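Local coordinates for protein methionine gamma-lyase (Trichomonas vaginalis, PDB 1PFF) that is a PLP-dependent enzyme of the Cys/Met metabolism family, built on the aminotransferase-like fold and assembled from four chains, at residues 1-6 and 188-193; 17-22 and 156-161; 38-43 and 84-89; 121-126 and 143-148. All coordinates share one frame; numbering follows the deposited sequence.

Contact 1: residues 1-6 and 188-193; sequences SALEGK and LITRGT. With EDO (1,2-ethanediol), chain D.
T190 OG1 is hydrogen-bonded to A186 O in its own helix and also packs on L3 CB of helix 2-11, 3.2 Å away. With CG swung away from the backbone N (chi1 173°), L3 sends CD1 obliquely to I189 CG2 at 3.5 Å, while CD2 reaches less closely past I189 CB and on to A18 of strand 15-19.

Both threonines of 188-193 face the stem of K6. T193 OG1 donates to T190 O at 2.7 Å, tilted 24° from the carbonyl plane, and T193 N adds a weak bond to the same oxygen. K6 CD lies across T193 OG1 at 3.8 Å, and K6 CE passes T190 CG2 at about a right angle.

At the outer end, S1 OG accepts a nearly straight bond from E4 N at 3.1 Å, an ST motif at the start of helix 2-11, and a 1,2-ethanediol O1 takes the A2 N-H. E4 OE1 forms a salt bridge with K169 NZ, and OE2 bonds A18 N. The two short helical segments run in roughly the same direction, crossing at 33° with axes 9.5 Å from each other: side-to-side helix packing of the N-terminal helix on the long helix 183-216.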
loop_
_atom_site.group_PDB
_atom_site.type_symbol
_atom_site.label_atom_id
_atom_site.label_comp_id
_atom_site.label_asym_id
_atom_site.label_seq_id
_atom_site.Cartn_x
_atom_site.Cartn_y
_atom_site.Cartn_z
ATOM N N SER A 1 9.029 -8.179 -15.200
ATOM C CA SER A 1 8.600 -7.006 -14.389
ATOM C C SER A 1 9.771 -6.037 -14.201
ATOM O O SER A 1 10.924 -6.375 -14.496
ATOM C CB SER A 1 8.021 -7.467 -13.042
ATOM O OG SER A 1 9.042 -7.752 -12.098
ATOM N N ALA A 2 9.471 -4.834 -13.718
ATOM C CA ALA A 2 10.494 -3.828 -13.450
ATOM C C ALA A 2 11.491 -4.327 -12.402
ATOM O O ALA A 2 12.698 -4.128 -12.544
ATOM C CB ALA A 2 9.844 -2.525 -12.995
ATOM N N LEU A 3 10.974 -4.986 -11.361
ATOM C CA LEU A 3 11.820 -5.536 -10.308
ATOM C C LEU A 3 12.739 -6.604 -10.884
ATOM O O LEU A 3 13.955 -6.572 -10.672
ATOM C CB LEU A 3 10.985 -6.120 -9.159
ATOM C CG LEU A 3 11.747 -6.886 -8.055
ATOM C CD1 LEU A 3 12.768 -6.014 -7.333
ATOM C CD2 LEU A 3 10.792 -7.530 -7.049
ATOM N N GLU A 4 12.142 -7.538 -11.617
ATOM C CA GLU A 4 12.874 -8.659 -12.187
ATOM C C GLU A 4 14.001 -8.185 -13.115
ATOM O O GLU A 4 15.116 -8.691 -13.043
ATOM C CB GLU A 4 11.908 -9.634 -12.873
ATOM C CG GLU A 4 11.100 -10.433 -11.843
ATOM C CD GLU A 4 9.867 -11.128 -12.399
ATOM O OE1 GLU A 4 9.551 -10.978 -13.607
ATOM O OE2 GLU A 4 9.208 -11.853 -11.608
ATOM N N GLY A 5 13.717 -7.185 -13.947
ATOM C CA GLY A 5 14.732 -6.586 -14.799
ATOM C C GLY A 5 15.912 -5.968 -14.058
ATOM O O GLY A 5 17.066 -6.104 -14.487
ATOM N N LYS A 6 15.632 -5.279 -12.951
ATOM C CA LYS A 6 16.686 -4.625 -12.166
ATOM C C LYS A 6 17.597 -5.633 -11.465
ATOM O O LYS A 6 18.822 -5.487 -11.461
ATOM C CB LYS A 6 16.091 -3.633 -11.160
ATOM C CG LYS A 6 15.662 -2.311 -11.810
ATOM C CD LYS A 6 15.245 -1.246 -10.792
ATOM C CE LYS A 6 14.318 -0.209 -11.437
ATOM N NZ LYS A 6 14.652 1.195 -11.030
ATOM N N LEU A 188 8.142 -2.042 -3.136
ATOM C CA LEU A 188 9.070 -1.716 -2.051
ATOM C C LEU A 188 10.475 -2.265 -2.276
ATOM O O LEU A 188 11.463 -1.582 -1.991
ATOM C CB LEU A 188 8.530 -2.216 -0.703
ATOM C CG LEU A 188 7.409 -1.404 -0.044
ATOM C CD1 LEU A 188 6.945 -2.046 1.265
ATOM C CD2 LEU A 188 7.837 0.051 0.178
ATOM N N ILE A 189 10.564 -3.495 -2.783
ATOM C CA ILE A 189 11.864 -4.097 -3.087
ATOM C C ILE A 189 12.556 -3.318 -4.201
ATOM O O ILE A 189 13.761 -3.051 -4.116
ATOM C CB ILE A 189 11.722 -5.593 -3.482
ATOM C CG1 ILE A 189 11.025 -6.401 -2.380
ATOM C CG2 ILE A 189 13.084 -6.206 -3.803
ATOM C CD1 ILE A 189 11.740 -6.409 -1.062
ATOM N N THR A 190 11.787 -2.965 -5.237
ATOM C CA THR A 190 12.283 -2.167 -6.362
ATOM C C THR A 190 12.889 -0.844 -5.879
ATOM O O THR A 190 13.926 -0.422 -6.373
ATOM C CB THR A 190 11.152 -1.907 -7.401
ATOM O OG1 THR A 190 10.794 -3.141 -8.037
ATOM C CG2 THR A 190 11.649 -1.052 -8.569
ATOM N N ARG A 191 12.233 -0.208 -4.912
ATOM C CA ARG A 191 12.732 1.034 -4.317
ATOM C C ARG A 191 13.982 0.764 -3.477
ATOM O O ARG A 191 14.917 1.577 -3.450
ATOM C CB ARG A 191 11.650 1.699 -3.469
ATOM C CG ARG A 191 10.419 2.179 -4.258
ATOM C CD ARG A 191 10.730 2.944 -5.553
ATOM N NE ARG A 191 11.175 4.319 -5.300
ATOM C CZ ARG A 191 11.367 5.242 -6.243
ATOM N NH1 ARG A 191 11.155 4.963 -7.524
ATOM N NH2 ARG A 191 11.778 6.454 -5.904
ATOM N N GLY A 192 13.988 -0.384 -2.804
ATOM C CA GLY A 192 15.141 -0.860 -2.067
ATOM C C GLY A 192 16.420 -0.962 -2.876
ATOM O O GLY A 192 17.489 -0.727 -2.332
ATOM N N THR A 193 16.328 -1.287 -4.170
ATOM C CA THR A 193 17.531 -1.440 -5.002
ATOM C C THR A 193 18.304 -0.137 -5.139
ATOM O O THR A 193 19.494 -0.155 -5.423
ATOM C CB THR A 193 17.218 -1.992 -6.418
ATOM O OG1 THR A 193 16.389 -1.062 -7.131
ATOM C CG2 THR A 193 16.400 -3.300 -6.344
HETATM C C1 EDO D . 5.589 -4.178 -14.119
HETATM O O1 EDO D . 6.668 -3.391 -14.596
HETATM C C2 EDO D . 5.232 -3.724 -12.710
HETATM O O2 EDO D . 5.302 -4.837 -11.834
#

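Contact 2: residues 17-22 and 156-161; sequences AATASG and GLVCSR
The flat groups that meet between A17-T19 and G156-V158 are peptide units, and they are turned differently at the two ends of the ladder. This is an antiparallel ladder at the edge of the large-domain sheet of the aminotransferase-like fold, where strand 15-19 pairs with 156-160. At A17 the N-H approaches V158 O at 2.7 Å in the carbonyl plane, and the return bond from V158 N to A17 O is tilted slightly. At T19 the partners come from above: T19 N stands 50° out of the G156 carbonyl plane, and G156 N 59° out of that of T19, although both bonds are nearly straight at hydrogen.

A17 with V158 and T19 with G156 are hydrogen-bonded pairs; A18 with L157 is the non-hydrogen-bonded pair between them.

One face carries A17, T19 and V158, with A17 CB 4.4 Å from V158 CB, under helices 22-33 and 162-177. The other carries A18 and L157, whose CB and CD2 touch at 4.0 Å beneath helix 2-11. Beyond the strand, S21 N-caps helix 22-33 by its OG on G24 N, and the same OG also bonds G178 O of the third subunit.

G156 is hemmed in by the turn. T19 OG1, standing between its backbone N and carbonyl carbon (chi1 62°), lies 3.1 Å from G156 CA and bonds S21 O at 2.8 Å; S21 O also receives a CA-H...O contact from G156 CA at 3.4 Å.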
loop_
_atom_site.group_PDB
_atom_site.type_symbol
_atom_site.label_atom_id
_atom_site.label_comp_id
_atom_site.label_asym_id
_atom_site.label_seq_id
_atom_site.Cartn_x
_atom_site.Cartn_y
_atom_site.Cartn_z
ATOM N N ALA A 17 12.967 -14.174 -11.698
ATOM C CA ALA A 17 11.613 -14.447 -11.227
ATOM C C ALA A 17 11.547 -14.069 -9.754
ATOM O O ALA A 17 12.320 -14.579 -8.946
ATOM C CB ALA A 17 11.266 -15.925 -11.412
ATOM N N ALA A 18 10.643 -13.151 -9.423
ATOM C CA ALA A 18 10.382 -12.778 -8.041
ATOM C C ALA A 18 9.385 -13.751 -7.406
ATOM O O ALA A 18 8.477 -14.241 -8.085
ATOM C CB ALA A 18 9.865 -11.345 -7.966
ATOM N N THR A 19 9.572 -14.034 -6.117
ATOM C CA THR A 19 8.725 -14.975 -5.369
ATOM C C THR A 19 8.267 -14.422 -4.018
ATOM O O THR A 19 8.709 -13.353 -3.582
ATOM C CB THR A 19 9.465 -16.299 -5.095
ATOM O OG1 THR A 19 10.616 -16.031 -4.281
ATOM C CG2 THR A 19 10.026 -16.926 -6.390
ATOM N N ALA A 20 7.412 -15.191 -3.338
ATOM C CA ALA A 20 6.814 -14.790 -2.066
ATOM C C ALA A 20 7.795 -14.774 -0.912
ATOM O O ALA A 20 7.548 -14.122 0.112
ATOM C CB ALA A 20 5.667 -15.710 -1.727
ATOM N N SER A 21 8.888 -15.527 -1.055
ATOM C CA SER A 21 9.882 -15.650 0.004
ATOM C C SER A 21 11.147 -16.278 -0.529
ATOM O O SER A 21 11.157 -16.825 -1.637
ATOM C CB SER A 21 9.350 -16.513 1.158
ATOM O OG SER A 21 9.314 -17.883 0.783
ATOM N N GLY A 22 12.204 -16.219 0.277
ATOM C CA GLY A 22 13.458 -16.897 -0.043
ATOM C C GLY A 22 13.257 -18.399 -0.190
ATOM O O GLY A 22 13.789 -19.004 -1.112
ATOM N N GLY A 156 11.429 -13.310 -2.358
ATOM C CA GLY A 156 12.587 -14.029 -2.857
ATOM C C GLY A 156 12.838 -13.676 -4.307
ATOM O O GLY A 156 11.994 -13.050 -4.955
ATOM N N LEU A 157 13.999 -14.075 -4.815
ATOM C CA LEU A 157 14.353 -13.809 -6.204
ATOM C C LEU A 157 15.113 -14.996 -6.766
ATOM O O LEU A 157 15.916 -15.591 -6.061
ATOM C CB LEU A 157 15.215 -12.547 -6.296
ATOM C CG LEU A 157 14.585 -11.235 -5.808
ATOM C CD1 LEU A 157 15.673 -10.255 -5.484
ATOM C CD2 LEU A 157 13.639 -10.671 -6.852
ATOM N N VAL A 158 14.830 -15.343 -8.019
ATOM C CA VAL A 158 15.577 -16.367 -8.755
ATOM C C VAL A 158 16.135 -15.745 -10.043
ATOM O O VAL A 158 15.371 -15.172 -10.826
ATOM C CB VAL A 158 14.671 -17.579 -9.160
ATOM C CG1 VAL A 158 15.484 -18.681 -9.805
ATOM C CG2 VAL A 158 13.922 -18.136 -7.971
ATOM N N CYS A 159 17.443 -15.875 -10.266
ATOM C CA CYS A 159 18.093 -15.335 -11.455
ATOM C C CYS A 159 18.792 -16.429 -12.244
ATOM O O CYS A 159 19.549 -17.220 -11.675
ATOM C CB CYS A 159 19.132 -14.287 -11.068
ATOM S SG CYS A 159 18.446 -12.968 -10.056
ATOM N N SER A 160 18.566 -16.452 -13.555
ATOM C CA SER A 160 19.136 -17.493 -14.415
ATOM C C SER A 160 18.958 -17.129 -15.891
ATOM O O SER A 160 18.564 -15.995 -16.216
ATOM C CB SER A 160 18.484 -18.856 -14.102
ATOM O OG SER A 160 19.235 -19.937 -14.648
ATOM N N ARG A 161 19.260 -18.088 -16.770
ATOM C CA ARG A 161 18.984 -17.975 -18.206
ATOM C C ARG A 161 17.482 -17.853 -18.423
ATOM O O ARG A 161 16.699 -18.363 -17.613
ATOM C CB ARG A 161 19.462 -19.227 -18.952
ATOM C CG ARG A 161 20.829 -19.738 -18.563
ATOM C CD ARG A 161 21.434 -20.742 -19.537
ATOM N NE ARG A 161 20.518 -21.826 -19.901
ATOM C CZ ARG A 161 20.572 -23.066 -19.415
ATOM N NH1 ARG A 161 21.487 -23.404 -18.513
ATOM N NH2 ARG A 161 19.693 -23.974 -19.829
#

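Contact 3: residues 38-43 and 84-89; sequences DHLISD and TRIVYF
Strands 39-43 and 84-89 run parallel, 12° apart, and their register slips by one residue between H39 and L40, a beta bulge; H39 O takes R85 N there, and the ladder continues through I41 and Y88 to D43.

At the bulge, H39 ND1 and T84 OG1 share a 2.7 Å hydrogen bond lying in the ring plane, the two side chains pointing the same way. T84 turns CG2 to I41 CD1, 3.7 Å away. On the other face L40 CD1 rests obliquely against I86 CG2 at 3.8 Å, below helix 48-60. Further along, D43 CB and F89 CB touch at 3.7 Å.

R85 CG lies against the D38 carboxylate, and the bend at chi2 (-73°) turns the chain so that NE reaches D38 OD1 at 3.2 Å. This salt bridge lies in the guanidinium plane but meets the carboxylate from above. A water joins R85 NH2 to the same OD1, which also pairs with K35.

Buried polar groups are thus matched at both ends: D38 has two cationic partners and is probably held ionised, the H39 ring is fixed in rotation between T84 and D66 OD2, and D43 OD2 forms a salt bridge with K98 NZ.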
loop_
_atom_site.group_PDB
_atom_site.type_symbol
_atom_site.label_atom_id
_atom_site.label_comp_id
_atom_site.label_asym_id
_atom_site.label_seq_id
_atom_site.Cartn_x
_atom_site.Cartn_y
_atom_site.Cartn_z
ATOM N N ASP A 38 15.642 -38.768 -9.070
ATOM C CA ASP A 38 16.783 -37.855 -9.229
ATOM C C ASP A 38 17.637 -37.812 -7.957
ATOM O O ASP A 38 17.243 -38.346 -6.921
ATOM C CB ASP A 38 16.309 -36.431 -9.546
ATOM C CG ASP A 38 15.851 -36.261 -10.978
ATOM O OD1 ASP A 38 16.057 -37.173 -11.817
ATOM O OD2 ASP A 38 15.275 -35.224 -11.358
ATOM N N HIS A 39 18.791 -37.154 -8.054
ATOM C CA HIS A 39 19.735 -37.021 -6.944
ATOM C C HIS A 39 20.143 -35.552 -6.794
ATOM O O HIS A 39 20.350 -34.855 -7.778
ATOM C CB HIS A 39 20.950 -37.933 -7.188
ATOM C CG HIS A 39 22.055 -37.795 -6.180
ATOM N ND1 HIS A 39 23.350 -37.477 -6.542
ATOM C CD2 HIS A 39 22.073 -37.967 -4.835
ATOM C CE1 HIS A 39 24.112 -37.440 -5.461
ATOM N NE2 HIS A 39 23.363 -37.736 -4.411
ATOM N N LEU A 40 20.238 -35.091 -5.551
ATOM C CA LEU A 40 20.656 -33.725 -5.256
ATOM C C LEU A 40 21.810 -33.764 -4.264
ATOM O O LEU A 40 21.775 -34.513 -3.288
ATOM C CB LEU A 40 19.490 -32.897 -4.670
ATOM C CG LEU A 40 19.797 -31.435 -4.299
ATOM C CD1 LEU A 40 18.580 -30.518 -4.550
ATOM C CD2 LEU A 40 20.227 -31.331 -2.835
ATOM N N ILE A 41 22.840 -32.971 -4.531
ATOM C CA ILE A 41 23.943 -32.823 -3.588
ATOM C C ILE A 41 23.821 -31.447 -2.978
ATOM O O ILE A 41 23.741 -30.453 -3.705
ATOM C CB ILE A 41 25.309 -32.965 -4.287
ATOM C CG1 ILE A 41 25.391 -34.297 -5.039
ATOM C CG2 ILE A 41 26.450 -32.834 -3.257
ATOM C CD1 ILE A 41 26.474 -34.349 -6.084
ATOM N N SER A 42 23.808 -31.392 -1.654
ATOM C CA SER A 42 23.724 -30.128 -0.934
ATOM C C SER A 42 24.894 -30.009 0.028
ATOM O O SER A 42 25.428 -31.014 0.506
ATOM C CB SER A 42 22.411 -30.045 -0.152
ATOM O OG SER A 42 22.358 -28.862 0.642
ATOM N N ASP A 43 25.306 -28.772 0.292
ATOM C CA ASP A 43 26.248 -28.517 1.360
ATOM C C ASP A 43 25.590 -28.842 2.706
ATOM O O ASP A 43 24.365 -28.803 2.838
ATOM C CB ASP A 43 26.748 -27.073 1.334
ATOM C CG ASP A 43 27.842 -26.822 2.356
ATOM O OD1 ASP A 43 27.638 -25.953 3.230
ATOM O OD2 ASP A 43 28.928 -27.452 2.369
ATOM N N THR A 84 22.398 -37.534 -10.749
ATOM C CA THR A 84 22.576 -36.213 -10.130
ATOM C C THR A 84 22.033 -35.112 -11.042
ATOM O O THR A 84 22.351 -35.065 -12.233
ATOM C CB THR A 84 24.057 -35.948 -9.788
ATOM O OG1 THR A 84 24.520 -36.949 -8.873
ATOM C CG2 THR A 84 24.207 -34.636 -8.992
ATOM N N ARG A 85 21.183 -34.250 -10.486
ATOM C CA ARG A 85 20.597 -33.167 -11.274
ATOM C C ARG A 85 20.954 -31.781 -10.758
ATOM O O ARG A 85 20.942 -30.823 -11.526
ATOM C CB ARG A 85 19.073 -33.289 -11.357
ATOM C CG ARG A 85 18.595 -34.607 -11.912
ATOM C CD ARG A 85 18.777 -34.819 -13.392
ATOM N NE ARG A 85 18.421 -36.208 -13.709
ATOM C CZ ARG A 85 18.897 -36.921 -14.723
ATOM N NH1 ARG A 85 19.765 -36.398 -15.575
ATOM N NH2 ARG A 85 18.481 -38.177 -14.888
ATOM N N ILE A 86 21.256 -31.682 -9.467
ATOM C CA ILE A 86 21.466 -30.387 -8.821
ATOM C C ILE A 86 22.584 -30.448 -7.789
ATOM O O ILE A 86 22.657 -31.396 -6.996
ATOM C CB ILE A 86 20.158 -29.878 -8.126
ATOM C CG1 ILE A 86 19.083 -29.505 -9.169
ATOM C CG2 ILE A 86 20.477 -28.676 -7.222
ATOM C CD1 ILE A 86 17.697 -29.151 -8.574
ATOM N N VAL A 87 23.424 -29.414 -7.804
ATOM C CA VAL A 87 24.391 -29.136 -6.736
ATOM C C VAL A 87 23.980 -27.808 -6.092
ATOM O O VAL A 87 23.866 -26.793 -6.784
ATOM C CB VAL A 87 25.833 -29.053 -7.304
ATOM C CG1 VAL A 87 26.831 -28.493 -6.270
ATOM C CG2 VAL A 87 26.290 -30.437 -7.803
ATOM N N TYR A 88 23.725 -27.823 -4.784
ATOM C CA TYR A 88 23.195 -26.650 -4.077
ATOM C C TYR A 88 24.044 -26.250 -2.868
ATOM O O TYR A 88 24.423 -27.104 -2.067
ATOM C CB TYR A 88 21.748 -26.908 -3.610
ATOM C CG TYR A 88 21.126 -25.707 -2.912
ATOM C CD1 TYR A 88 21.385 -25.440 -1.563
ATOM C CD2 TYR A 88 20.292 -24.830 -3.610
ATOM C CE1 TYR A 88 20.831 -24.338 -0.930
ATOM C CE2 TYR A 88 19.730 -23.720 -2.980
ATOM C CZ TYR A 88 20.012 -23.482 -1.646
ATOM O OH TYR A 88 19.464 -22.396 -1.012
ATOM N N PHE A 89 24.326 -24.950 -2.733
ATOM C CA PHE A 89 24.981 -24.419 -1.535
ATOM C C PHE A 89 24.770 -22.907 -1.335
ATOM O O PHE A 89 24.317 -22.196 -2.240
ATOM C CB PHE A 89 26.491 -24.746 -1.524
ATOM C CG PHE A 89 27.272 -24.166 -2.691
ATOM C CD1 PHE A 89 28.003 -22.996 -2.540
ATOM C CD2 PHE A 89 27.303 -24.821 -3.933
ATOM C CE1 PHE A 89 28.738 -22.457 -3.605
ATOM C CE2 PHE A 89 28.029 -24.298 -4.999
ATOM C CZ PHE A 89 28.752 -23.110 -4.836
HETATM O O HOH W 1 16.776 -39.886 -13.288
#

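Contact 4: residues 121-126 and 143-148; sequences NTFASP and ATKYIN
In the large domain of the aminotransferase-like fold, the turn that follows strand 116-120 packs here against the loop that follows the neighbouring strand 138-142, joined mainly by side chains, with two backbone carbonyls against the Y146 ring.

K145 opens the contact with its aliphatic stem: CG meets T122 CG2 at 3.4 Å, and CD sits obliquely to the F123 ring, 3.7 Å from CZ. The chain bends at chi2 (-100°) and again at chi4, and NZ ends on L274 O. T122 CG2 also lies over one face of the F123 ring, offset toward its rim, while T122 OG1 is held by D120 OD2 and S142 N.

The side chains of F123 and Y146 cross at about a right angle. Y146 CE1 comes within 3.7 Å of F123 CD1, each ring receiving an atom of the other in its plane at the edge, CD1 for Y146 and OH for F123. The carbonyls approach the tyrosine ring obliquely, T122 O at 3.4 Å from CD1 and F123 O at 3.6 Å from CE1. At P126, CD comes only within 4.5 Å of I147 CD1.

The tyrosine hydroxyl bonds S246 OG as well, and a water 3.0 Å from Y146 OH donates to F123 O at 2.7 Å.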
loop_
_atom_site.group_PDB
_atom_site.type_symbol
_atom_site.label_atom_id
_atom_site.label_comp_id
_atom_site.label_asym_id
_atom_site.label_seq_id
_atom_site.Cartn_x
_atom_site.Cartn_y
_atom_site.Cartn_z
ATOM N N ASN A 121 22.705 -16.630 -2.727
ATOM C CA ASN A 121 23.582 -15.456 -2.651
ATOM C C ASN A 121 23.008 -14.377 -1.725
ATOM O O ASN A 121 23.371 -13.202 -1.821
ATOM C CB ASN A 121 23.779 -14.883 -4.061
ATOM C CG ASN A 121 24.975 -13.951 -4.172
ATOM O OD1 ASN A 121 26.050 -14.196 -3.597
ATOM N ND2 ASN A 121 24.803 -12.884 -4.956
ATOM N N THR A 122 22.126 -14.784 -0.819
ATOM C CA THR A 122 21.450 -13.846 0.075
ATOM C C THR A 122 22.432 -12.971 0.860
ATOM O O THR A 122 22.339 -11.753 0.835
ATOM C CB THR A 122 20.535 -14.606 1.041
ATOM O OG1 THR A 122 19.463 -15.226 0.305
ATOM C CG2 THR A 122 19.843 -13.650 2.003
ATOM N N PHE A 123 23.371 -13.594 1.559
ATOM C CA PHE A 123 24.172 -12.842 2.512
ATOM C C PHE A 123 25.279 -11.991 1.888
ATOM O O PHE A 123 25.551 -10.882 2.366
ATOM C CB PHE A 123 24.626 -13.739 3.660
ATOM C CG PHE A 123 23.525 -13.993 4.665
ATOM C CD1 PHE A 123 23.168 -13.012 5.582
ATOM C CD2 PHE A 123 22.806 -15.171 4.641
ATOM C CE1 PHE A 123 22.136 -13.226 6.499
ATOM C CE2 PHE A 123 21.776 -15.400 5.550
ATOM C CZ PHE A 123 21.442 -14.425 6.480
ATOM N N ALA A 124 25.863 -12.477 0.794
ATOM C CA ALA A 124 26.787 -11.659 -0.003
ATOM C C ALA A 124 26.052 -10.532 -0.750
ATOM O O ALA A 124 26.518 -9.377 -0.755
ATOM C CB ALA A 124 27.585 -12.536 -0.993
ATOM N N SER A 125 24.916 -10.873 -1.375
ATOM C CA SER A 125 24.120 -9.946 -2.207
ATOM C C SER A 125 24.789 -9.732 -3.574
ATOM O O SER A 125 25.992 -9.976 -3.711
ATOM C CB SER A 125 23.906 -8.596 -1.497
ATOM O OG SER A 125 24.875 -7.656 -1.929
ATOM N N PRO A 126 24.028 -9.265 -4.572
ATOM C CA PRO A 126 24.570 -9.016 -5.920
ATOM C C PRO A 126 25.647 -7.927 -5.909
ATOM O O PRO A 126 26.438 -7.859 -6.847
ATOM C CB PRO A 126 23.349 -8.526 -6.708
ATOM C CG PRO A 126 22.162 -9.022 -5.916
ATOM C CD PRO A 126 22.599 -8.899 -4.485
ATOM N N ALA A 143 15.042 -11.744 -0.401
ATOM C CA ALA A 143 15.094 -10.290 -0.583
ATOM C C ALA A 143 15.022 -9.544 0.743
ATOM O O ALA A 143 15.369 -8.366 0.816
ATOM C CB ALA A 143 13.976 -9.841 -1.502
ATOM N N THR A 144 14.581 -10.254 1.779
ATOM C CA THR A 144 14.379 -9.713 3.122
ATOM C C THR A 144 15.629 -9.069 3.713
ATOM O O THR A 144 15.558 -7.969 4.266
ATOM C CB THR A 144 13.874 -10.838 4.072
ATOM O OG1 THR A 144 12.664 -11.400 3.547
ATOM C CG2 THR A 144 13.446 -10.268 5.423
ATOM N N LYS A 145 16.766 -9.753 3.584
ATOM C CA LYS A 145 17.984 -9.374 4.300
ATOM C C LYS A 145 18.650 -8.080 3.811
ATOM O O LYS A 145 18.939 -7.189 4.617
ATOM C CB LYS A 145 18.989 -10.532 4.318
ATOM C CG LYS A 145 18.356 -11.905 4.522
ATOM C CD LYS A 145 18.468 -12.371 5.953
ATOM C CE LYS A 145 17.333 -13.327 6.305
ATOM N NZ LYS A 145 16.435 -12.766 7.361
ATOM N N TYR A 146 18.888 -7.972 2.508
ATOM C CA TYR A 146 19.654 -6.841 1.981
ATOM C C TYR A 146 18.989 -6.068 0.850
ATOM O O TYR A 146 19.120 -4.846 0.776
ATOM C CB TYR A 146 21.065 -7.286 1.581
ATOM C CG TYR A 146 21.854 -7.816 2.753
ATOM C CD1 TYR A 146 21.937 -9.189 3.002
ATOM C CD2 TYR A 146 22.488 -6.939 3.642
ATOM C CE1 TYR A 146 22.649 -9.684 4.099
ATOM C CE2 TYR A 146 23.197 -7.419 4.735
ATOM C CZ TYR A 146 23.278 -8.789 4.961
ATOM O OH TYR A 146 23.987 -9.256 6.046
ATOM N N ILE A 147 18.284 -6.765 -0.031
ATOM C CA ILE A 147 17.717 -6.097 -1.196
ATOM C C ILE A 147 16.622 -5.111 -0.764
ATOM O O ILE A 147 16.631 -3.955 -1.200
ATOM C CB ILE A 147 17.282 -7.119 -2.292
ATOM C CG1 ILE A 147 18.523 -7.867 -2.806
ATOM C CG2 ILE A 147 16.621 -6.412 -3.462
ATOM C CD1 ILE A 147 18.239 -9.153 -3.529
ATOM N N ASN A 148 15.728 -5.555 0.122
ATOM C CA ASN A 148 14.752 -4.665 0.761
ATOM C C ASN A 148 15.422 -3.699 1.738
ATOM O O ASN A 148 16.340 -4.077 2.463
ATOM C CB ASN A 148 13.682 -5.464 1.513
ATOM C CG ASN A 148 12.567 -4.577 2.064
ATOM O OD1 ASN A 148 12.007 -3.752 1.347
ATOM N ND2 ASN A 148 12.254 -4.739 3.342
HETATM O O HOH W 2 26.475 -10.521 4.930
#

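Contacts 2 and 3 sit in one seven-stranded sheet, their centres about 19 Å apart: contact 2 joins edge strand 15-19 to 156-160, contact 3 joins 39-43 to 84-90 toward the other edge. Strands 116-120 and 138-142 lie between, and contact 4 packs the segments that follow them. Contacts 1 and 2, centres about 12 Å apart, touch where L3 meets A18 and L157; contact 1 touches contact 4 where I189 meets I147 and N148; L157 and I147 also touch. Contacts 3 and 4 follow each other along the chain, within the span of contact 2, itself within that of contact 1. Contact 1 joins the chain's start to helix 183-216, which follows all seven sheet strands.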